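PDB 3O2E: BolA-like protein from Babesia bovis, which is of uncharacterised function but probably binds a [2Fe-2S] cluster. Local coordinates for residues N55-S60 / G97-K102. Sequence-based numbering, arbitrary orientation.
Sequences NAYIVS and GEWEAK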
loop_
_atom_site.group_PDB
_atom_site.type_symbol
_atom_site.label_atom_id
_atom_site.label_comp_id
_atom_site.label_asym_id
_atom_site.label_seq_id
_atom_site.Cartn_x
_atom_site.Cartn_y
_atom_site.Cartn_z
ATOM N N ASN A 55 2.376 6.761 -1.598
ATOM C CA ASN A 55 1.228 6.426 -2.422
ATOM C C ASN A 55 1.479 4.970 -2.860
ATOM O O ASN A 55 2.572 4.678 -3.283
ATOM C CB ASN A 55 1.133 7.355 -3.641
ATOM C CG ASN A 55 1.404 8.848 -3.305
ATOM O OD1 ASN A 55 2.351 9.453 -3.843
ATOM N ND2 ASN A 55 0.586 9.433 -2.442
ATOM N N ALA A 56 0.481 4.090 -2.783
ATOM C CA ALA A 56 0.706 2.688 -3.097
ATOM C C ALA A 56 -0.260 2.232 -4.175
ATOM O O ALA A 56 -1.453 2.298 -3.972
ATOM C CB ALA A 56 0.574 1.836 -1.836
ATOM N N TYR A 57 0.267 1.837 -5.342
ATOM C CA TYR A 57 -0.492 1.153 -6.392
ATOM C C TYR A 57 -0.314 -0.359 -6.210
ATOM O O TYR A 57 0.782 -0.876 -6.334
ATOM C CB TYR A 57 -0.045 1.607 -7.770
ATOM C CG TYR A 57 -0.923 1.126 -8.896
ATOM C CD1 TYR A 57 -2.025 1.874 -9.325
ATOM C CD2 TYR A 57 -0.660 -0.065 -9.543
ATOM C CE1 TYR A 57 -2.846 1.416 -10.342
ATOM C CE2 TYR A 57 -1.459 -0.514 -10.571
ATOM C CZ TYR A 57 -2.543 0.222 -10.963
ATOM O OH TYR A 57 -3.310 -0.230 -12.010
ATOM N N ILE A 58 -1.406 -1.049 -5.853
ATOM C CA ILE A 58 -1.335 -2.457 -5.363
ATOM C C ILE A 58 -2.313 -3.344 -6.139
ATOM O O ILE A 58 -3.510 -3.109 -6.136
ATOM C CB ILE A 58 -1.701 -2.607 -3.838
ATOM C CG1 ILE A 58 -1.118 -1.457 -3.025
ATOM C CG2 ILE A 58 -1.230 -4.010 -3.282
ATOM C CD1 ILE A 58 -1.566 -1.392 -1.655
ATOM N N VAL A 59 -1.785 -4.356 -6.779
ATOM C CA VAL A 59 -2.568 -5.397 -7.444
ATOM C C VAL A 59 -2.362 -6.677 -6.620
ATOM O O VAL A 59 -1.242 -7.144 -6.475
ATOM C CB VAL A 59 -2.076 -5.651 -8.861
ATOM C CG1 VAL A 59 -2.957 -6.748 -9.591
ATOM C CG2 VAL A 59 -2.048 -4.347 -9.633
ATOM N N SER A 60 -3.437 -7.210 -6.051
ATOM C CA SER A 60 -3.349 -8.364 -5.141
ATOM C C SER A 60 -4.600 -9.217 -5.185
ATOM O O SER A 60 -5.702 -8.672 -5.150
ATOM C CB SER A 60 -3.144 -7.896 -3.723
ATOM O OG SER A 60 -3.187 -8.990 -2.811
ATOM N N GLY A 97 -7.484 -9.523 -11.750
ATOM C CA GLY A 97 -8.544 -9.464 -12.740
ATOM C C GLY A 97 -8.971 -8.086 -13.218
ATOM O O GLY A 97 -9.185 -7.865 -14.428
ATOM N N GLU A 98 -9.137 -7.170 -12.269
ATOM C CA GLU A 98 -9.449 -5.795 -12.577
ATOM C C GLU A 98 -8.283 -5.106 -13.268
ATOM O O GLU A 98 -8.485 -4.305 -14.157
ATOM C CB GLU A 98 -9.791 -5.049 -11.302
ATOM C CG GLU A 98 -11.114 -5.482 -10.654
ATOM C CD GLU A 98 -11.187 -5.141 -9.186
ATOM O OE1 GLU A 98 -10.266 -4.461 -8.699
ATOM O OE2 GLU A 98 -12.149 -5.596 -8.493
ATOM N N TRP A 99 -7.057 -5.395 -12.818
ATOM C CA TRP A 99 -5.832 -4.842 -13.421
ATOM C C TRP A 99 -5.730 -5.204 -14.883
ATOM O O TRP A 99 -5.465 -4.349 -15.730
ATOM C CB TRP A 99 -4.602 -5.379 -12.677
ATOM C CG TRP A 99 -3.289 -4.787 -13.032
ATOM C CD1 TRP A 99 -2.940 -3.467 -12.994
ATOM C CD2 TRP A 99 -2.113 -5.496 -13.340
ATOM N NE1 TRP A 99 -1.634 -3.314 -13.303
ATOM C CE2 TRP A 99 -1.095 -4.548 -13.531
ATOM C CE3 TRP A 99 -1.813 -6.853 -13.474
ATOM C CZ2 TRP A 99 0.205 -4.906 -13.844
ATOM C CZ3 TRP A 99 -0.529 -7.209 -13.795
ATOM C CH2 TRP A 99 0.470 -6.236 -13.985
ATOM N N GLU A 100 -5.905 -6.476 -15.172
ATOM C CA GLU A 100 -5.911 -6.925 -16.563
ATOM C C GLU A 100 -7.055 -6.227 -17.355
ATOM O O GLU A 100 -6.832 -5.714 -18.461
ATOM C CB GLU A 100 -5.956 -8.448 -16.604
ATOM N N ALA A 101 -8.237 -6.090 -16.766
ATOM C CA ALA A 101 -9.348 -5.387 -17.455
ATOM C C ALA A 101 -9.223 -3.841 -17.637
ATOM O O ALA A 101 -9.896 -3.253 -18.483
ATOM C CB ALA A 101 -10.704 -5.753 -16.776
ATOM N N LYS A 102 -8.400 -3.168 -16.842
ATOM C CA LYS A 102 -8.118 -1.766 -17.065
ATOM C C LYS A 102 -6.850 -1.665 -17.946
ATOM O O LYS A 102 -6.310 -0.555 -18.149
ATOM C CB LYS A 102 -7.954 -1.036 -15.726
ATOM C CG LYS A 102 -9.234 -1.061 -14.892
ATOM C CD LYS A 102 -9.033 -0.475 -13.513
ATOM C CE LYS A 102 -10.330 -0.372 -12.723
ATOM N NZ LYS A 102 -11.160 0.751 -13.234
#
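W99 of the C-terminal helix 96-101 meets V59 and Y57 on the middle strand of the BolA-like sheet, a three-stranded mixed sheet in the order 40-45, 52-59, 86-94. The contact illustrates how a branched side chain on a strand can offer one methyl to an aromatic face while its other methyl packs alongside. Y57 and V59 point to one side of strand 52-59, whereas A56 and I58 pack against L32 of helix 25-36 on the other; the short helix lays W99 against the side that carries Y57 and V59, away from L32.

The main interaction is a CH-pi contact. V59 CG2 sits 3.6 Å from the centroid of the five-membered ring of W99, only 11° off its normal, so the methyl lies almost squarely over the pyrrole part of the indole. The second branch fills in beside it: V59 CG1 lies 3.8 Å from W99 CB, and also comes up to CE3 of the six-membered ring. With CG anti to the backbone N (chi1 -172°), the indole is carried away from the helix, and the turn about the next bond (chi2 56°) lays its face on V59 CG2. F40, on strand 40-45, meets the same indole with its ring at about 20° to it, and also touches both V59 and Y57, making one apolar cluster.

Y57 adds van der Waals contact at an edge. Its CE2 approaches W99 CD1 at 4.1 Å, and the indole NE1 lies near the plane of the phenol ring. No hydrogen bond spans the two segments: Y57 OH is closer to W99 CD1 (3.4 Å) than to W99 NE1 (3.7 Å).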